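Local atomic coordinates of CRISPR-associated endonuclease Cas9 (Campylobacter jejuni subsp. jejuni serotype O:2, PDB entry 5X2H), a protein that uses a guide RNA to recognise invading DNA and cleaves both strands with two separate nuclease domains, RuvC-like and HNH, as part of bacterial adaptive immunity. Residues 262-267 / 394-399. Sequence-based numbering, arbitrary orientation.
Sequences PKNSPL and LEFKDH. With nucleotides of chain C; nucleotides of chain B.
Lys263 runs alongside Asp398, the two side chains pointing the same way, and illustrates how a protein loop can be tied to a neighbouring loop and to nucleic acid at once. Its CB lies 3.7 Å from the carbonyl O of Asp398, the same oxygen that accepts the nearly straight bond (175°) from Lys263 N at 3.0 Å. CG packs on the backbone of His399, CD rests against Asp398 CB, and CE reaches His399 O at 3.4 Å. Because the chain stays extended beyond CG, NZ arrives between two anions, forming a long salt bridge to Asp398 OD2 (3.9 Å) and a weak hydrogen bond to OP2 of U6 of chain B. Asp398 OD1 also accepts a bent bond from His399 N, through its anti lone pair.

Lys263 belongs to a type I turn, Pro262 to Ser265, that leads into helix 266-288; Ser265 is the N-cap, its OG capping Ala268 N. The facing segment, 394-399, links helices 385-391 and 404-415, and a single beta bridge joins Pro262 to His399. On its far side this linker meets the DNA: Asp398 N donates to OP1 of DC17 in chain C, an oxygen that also sits near the plane of the His399 ring, at its edge.

Farther along, Asn264 stacks on Phe396: CB sits over the ring centre in a CH-pi contact (3.6 Å to the centroid), and the amide, its plane 3° from the ring's, runs out over the CD1 side. Tyr341 meets this ring edge-to-face. A water accepts from both Asn264 N and ND2 and donates to Lys397 O, bridging the backbones beside the stack.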
ATOM      1  N   PRO A 262     -25.849   1.162   3.003  1.00 53.32           N
ATOM      2  CA  PRO A 262     -25.467  -0.193   3.423  1.00 53.64           C
ATOM      3  C   PRO A 262     -26.444  -1.229   2.887  1.00 54.64           C
ATOM      4  O   PRO A 262     -27.654  -1.002   2.840  1.00 55.58           O
ATOM      5  CB  PRO A 262     -25.510  -0.117   4.954  1.00 54.05           C
ATOM      6  CG  PRO A 262     -26.428   1.017   5.252  1.00 56.03           C
ATOM      7  CD  PRO A 262     -26.222   2.012   4.146  1.00 54.12           C
ATOM      8  N   LYS A 263     -25.901  -2.382   2.487  1.00 49.69           N
ATOM      9  CA  LYS A 263     -26.732  -3.417   1.880  1.00 54.84           C
ATOM     10  C   LYS A 263     -27.775  -3.965   2.849  1.00 56.84           C
ATOM     11  O   LYS A 263     -28.865  -4.360   2.420  1.00 61.90           O
ATOM     12  CB  LYS A 263     -25.861  -4.556   1.352  1.00 55.55           C
ATOM     13  CG  LYS A 263     -25.134  -4.233   0.058  1.00 56.79           C
ATOM     14  CD  LYS A 263     -24.651  -5.494  -0.636  1.00 57.38           C
ATOM     15  CE  LYS A 263     -24.045  -5.173  -1.993  1.00 58.58           C
ATOM     16  NZ  LYS A 263     -23.619  -6.402  -2.719  1.00 62.00           N
ATOM     17  N   ASN A 264     -27.471  -3.997   4.146  1.00 55.77           N
ATOM     18  CA  ASN A 264     -28.340  -4.637   5.125  1.00 60.37           C
ATOM     19  C   ASN A 264     -29.362  -3.684   5.733  1.00 67.04           C
ATOM     20  O   ASN A 264     -29.942  -3.998   6.779  1.00 75.31           O
ATOM     21  CB  ASN A 264     -27.503  -5.289   6.228  1.00 57.89           C
ATOM     22  CG  ASN A 264     -26.731  -6.494   5.731  1.00 59.74           C
ATOM     23  OD1 ASN A 264     -27.258  -7.607   5.687  1.00 62.62           O
ATOM     24  ND2 ASN A 264     -25.478  -6.278   5.343  1.00 58.55           N
ATOM     25  N   SER A 265     -29.602  -2.539   5.108  1.00 68.41           N
ATOM     26  CA  SER A 265     -30.663  -1.667   5.579  1.00 68.80           C
ATOM     27  C   SER A 265     -32.004  -2.114   4.999  1.00 68.30           C
ATOM     28  O   SER A 265     -32.047  -2.747   3.940  1.00 66.05           O
ATOM     29  CB  SER A 265     -30.381  -0.221   5.184  1.00 70.76           C
ATOM     30  OG  SER A 265     -30.424  -0.061   3.777  1.00 73.12           O
ATOM     31  N   PRO A 266     -33.111  -1.811   5.684  1.00 67.26           N
ATOM     32  CA  PRO A 266     -34.427  -2.195   5.138  1.00 71.54           C
ATOM     33  C   PRO A 266     -34.684  -1.643   3.747  1.00 71.55           C
ATOM     34  O   PRO A 266     -35.207  -2.363   2.888  1.00 74.14           O
ATOM     35  CB  PRO A 266     -35.413  -1.626   6.170  1.00 72.11           C
ATOM     36  CG  PRO A 266     -34.627  -1.537   7.435  1.00 72.62           C
ATOM     37  CD  PRO A 266     -33.220  -1.201   7.021  1.00 69.23           C
ATOM     38  N   LEU A 267     -34.323  -0.382   3.499  1.00 71.55           N
ATOM     39  CA  LEU A 267     -34.491   0.192   2.166  1.00 71.07           C
ATOM     40  C   LEU A 267     -33.707  -0.598   1.127  1.00 67.45           C
ATOM     41  O   LEU A 267     -34.226  -0.913   0.049  1.00 66.33           O
ATOM     42  CB  LEU A 267     -34.052   1.656   2.166  1.00 74.42           C
ATOM     43  CG  LEU A 267     -35.121   2.715   1.900  1.00 78.20           C
ATOM     44  CD1 LEU A 267     -34.472   4.083   1.766  1.00 77.81           C
ATOM     45  CD2 LEU A 267     -35.932   2.371   0.660  1.00 78.46           C
ATOM     46  N   LEU A 394     -24.896  -7.995  15.824  1.00 72.49           N
ATOM     47  CA  LEU A 394     -25.038  -8.298  14.407  1.00 70.41           C
ATOM     48  C   LEU A 394     -23.852  -7.759  13.620  1.00 69.28           C
ATOM     49  O   LEU A 394     -23.354  -6.661  13.888  1.00 67.71           O
ATOM     50  CB  LEU A 394     -26.340  -7.709  13.867  1.00 71.43           C
ATOM     51  CG  LEU A 394     -27.626  -8.143  14.573  1.00 72.06           C
ATOM     52  CD1 LEU A 394     -28.797  -7.309  14.091  1.00 74.23           C
ATOM     53  CD2 LEU A 394     -27.893  -9.627  14.351  1.00 70.56           C
ATOM     54  N   GLU A 395     -23.401  -8.539  12.639  1.00 70.44           N
ATOM     55  CA  GLU A 395     -22.272  -8.175  11.788  1.00 68.92           C
ATOM     56  C   GLU A 395     -22.809  -7.800  10.411  1.00 67.57           C
ATOM     57  O   GLU A 395     -23.286  -8.665   9.667  1.00 66.77           O
ATOM     58  CB  GLU A 395     -21.267  -9.322  11.689  1.00 72.98           C
ATOM     59  CG  GLU A 395     -20.908  -9.959  13.024  1.00 77.69           C
ATOM     60  CD  GLU A 395     -19.850 -11.040  12.889  1.00 80.83           C
ATOM     61  OE1 GLU A 395     -18.792 -10.771  12.276  1.00 80.47           O
ATOM     62  OE2 GLU A 395     -20.080 -12.164  13.385  1.00 82.70           O
ATOM     63  N   PHE A 396     -22.729  -6.516  10.074  1.00 62.71           N
ATOM     64  CA  PHE A 396     -23.154  -6.006   8.780  1.00 59.45           C
ATOM     65  C   PHE A 396     -21.952  -5.509   7.989  1.00 55.96           C
ATOM     66  O   PHE A 396     -20.979  -5.004   8.558  1.00 52.66           O
ATOM     67  CB  PHE A 396     -24.165  -4.864   8.932  1.00 58.85           C
ATOM     68  CG  PHE A 396     -25.536  -5.313   9.353  1.00 60.78           C
ATOM     69  CD1 PHE A 396     -25.895  -6.650   9.292  1.00 63.49           C
ATOM     70  CD2 PHE A 396     -26.469  -4.393   9.800  1.00 59.02           C
ATOM     71  CE1 PHE A 396     -27.159  -7.059   9.679  1.00 62.91           C
ATOM     72  CE2 PHE A 396     -27.730  -4.795  10.186  1.00 61.96           C
ATOM     73  CZ  PHE A 396     -28.075  -6.131  10.127  1.00 63.59           C
ATOM     74  N   LYS A 397     -22.032  -5.642   6.668  1.00 54.95           N
ATOM     75  CA  LYS A 397     -20.993  -5.136   5.782  1.00 52.57           C
ATOM     76  C   LYS A 397     -21.599  -4.892   4.405  1.00 53.37           C
ATOM     77  O   LYS A 397     -22.776  -5.174   4.164  1.00 53.76           O
ATOM     78  CB  LYS A 397     -19.809  -6.103   5.706  1.00 50.26           C
ATOM     79  CG  LYS A 397     -20.108  -7.406   4.988  1.00 51.36           C
ATOM     80  CD  LYS A 397     -18.830  -8.191   4.752  1.00 55.23           C
ATOM     81  CE  LYS A 397     -19.106  -9.503   4.040  1.00 61.38           C
ATOM     82  NZ  LYS A 397     -17.840 -10.218   3.718  1.00 65.11           N
ATOM     83  N   ASP A 398     -20.774  -4.340   3.507  1.00 54.26           N
ATOM     84  CA  ASP A 398     -21.082  -4.133   2.093  1.00 56.21           C
ATOM     85  C   ASP A 398     -22.101  -3.019   1.860  1.00 54.50           C
ATOM     86  O   ASP A 398     -22.967  -2.761   2.702  1.00 53.63           O
ATOM     87  CB  ASP A 398     -21.567  -5.436   1.448  1.00 63.39           C
ATOM     88  CG  ASP A 398     -20.943  -5.677   0.086  1.00 69.90           C
ATOM     89  OD1 ASP A 398     -20.698  -4.693  -0.642  1.00 70.82           O
ATOM     90  OD2 ASP A 398     -20.692  -6.852  -0.252  1.00 73.08           O
ATOM     91  N   HIS A 399     -21.996  -2.354   0.710  1.00 53.72           N
ATOM     92  CA  HIS A 399     -22.848  -1.230   0.359  1.00 53.79           C
ATOM     93  C   HIS A 399     -23.357  -1.389  -1.067  1.00 54.82           C
ATOM     94  O   HIS A 399     -22.731  -2.042  -1.906  1.00 54.64           O
ATOM     95  CB  HIS A 399     -22.105   0.111   0.470  1.00 49.48           C
ATOM     96  CG  HIS A 399     -21.561   0.402   1.833  1.00 48.40           C
ATOM     97  ND1 HIS A 399     -22.048   1.422   2.623  1.00 51.06           N
ATOM     98  CD2 HIS A 399     -20.566  -0.181   2.540  1.00 48.59           C
ATOM     99  CE1 HIS A 399     -21.378   1.449   3.762  1.00 51.99           C
ATOM    100  NE2 HIS A 399     -20.472   0.488   3.735  1.00 49.85           N
TER
ATOM    101  P    DC C  17     -17.363  -2.787   3.996  1.00 42.21           P
ATOM    102  OP1  DC C  17     -18.707  -2.247   4.292  1.00 49.32           O
ATOM    103  OP2  DC C  17     -17.230  -4.154   3.447  1.00 42.51           O
ATOM    104  O5'  DC C  17     -16.602  -1.773   3.022  1.00 39.58           O
ATOM    105  C5'  DC C  17     -16.564  -0.388   3.339  1.00 40.99           C
ATOM    106  C4'  DC C  17     -15.478   0.324   2.555  1.00 42.75           C
ATOM    107  O4'  DC C  17     -14.184  -0.206   2.930  1.00 46.64           O
ATOM    108  C3'  DC C  17     -15.537   0.139   1.048  1.00 40.86           C
ATOM    109  O3'  DC C  17     -16.445   1.066   0.473  1.00 39.14           O
ATOM    110  C2'  DC C  17     -14.098   0.450   0.651  1.00 40.80           C
ATOM    111  C1'  DC C  17     -13.313  -0.169   1.807  1.00 40.81           C
ATOM    112  N1   DC C  17     -12.840  -1.549   1.526  1.00 40.25           N
ATOM    113  C2   DC C  17     -11.713  -1.743   0.721  1.00 41.33           C
ATOM    114  O2   DC C  17     -11.128  -0.757   0.257  1.00 40.53           O
ATOM    115  N3   DC C  17     -11.294  -3.007   0.472  1.00 41.75           N
ATOM    116  C4   DC C  17     -11.951  -4.044   0.992  1.00 45.68           C
ATOM    117  N4   DC C  17     -11.498  -5.275   0.723  1.00 37.82           N
ATOM    118  C5   DC C  17     -13.106  -3.865   1.811  1.00 45.04           C
ATOM    119  C6   DC C  17     -13.510  -2.614   2.050  1.00 40.86           C
TER
ATOM    120  P     U B   6     -26.786  -6.606  -4.915  1.00 51.31           P
ATOM    121  OP1   U B   6     -27.068  -6.596  -3.457  1.00 53.03           O
ATOM    122  OP2   U B   6     -25.554  -5.954  -5.425  1.00 47.87           O
ATOM    123  O5'   U B   6     -26.806  -8.117  -5.409  1.00 54.33           O
ATOM    124  C5'   U B   6     -27.959  -8.921  -5.211  1.00 59.68           C
ATOM    125  C4'   U B   6     -27.837 -10.251  -5.909  1.00 64.27           C
ATOM    126  O4'   U B   6     -27.791 -10.055  -7.345  1.00 66.70           O
ATOM    127  C3'   U B   6     -26.580 -11.047  -5.609  1.00 63.66           C
ATOM    128  O3'   U B   6     -26.641 -11.738  -4.375  1.00 66.31           O
ATOM    129  C2'   U B   6     -26.471 -11.960  -6.822  1.00 64.08           C
ATOM    130  O2'   U B   6     -27.372 -13.052  -6.712  1.00 66.51           O
ATOM    131  C1'   U B   6     -26.967 -11.038  -7.937  1.00 65.81           C
ATOM    132  N1    U B   6     -25.852 -10.367  -8.639  1.00 64.26           N
ATOM    133  C2    U B   6     -25.177 -11.100  -9.595  1.00 66.23           C
ATOM    134  O2    U B   6     -25.465 -12.252  -9.872  1.00 68.23           O
ATOM    135  N3    U B   6     -24.150 -10.433 -10.214  1.00 64.75           N
ATOM    136  C4    U B   6     -23.742  -9.135  -9.979  1.00 63.31           C
ATOM    137  O4    U B   6     -22.800  -8.674 -10.622  1.00 65.39           O
ATOM    138  C5    U B   6     -24.491  -8.446  -8.973  1.00 61.30           C
ATOM    139  C6    U B   6     -25.496  -9.071  -8.352  1.00 61.90           C
TER
HETATM  140  O   HOH W   1     -24.673  -3.554   5.294  1.00 43.93           O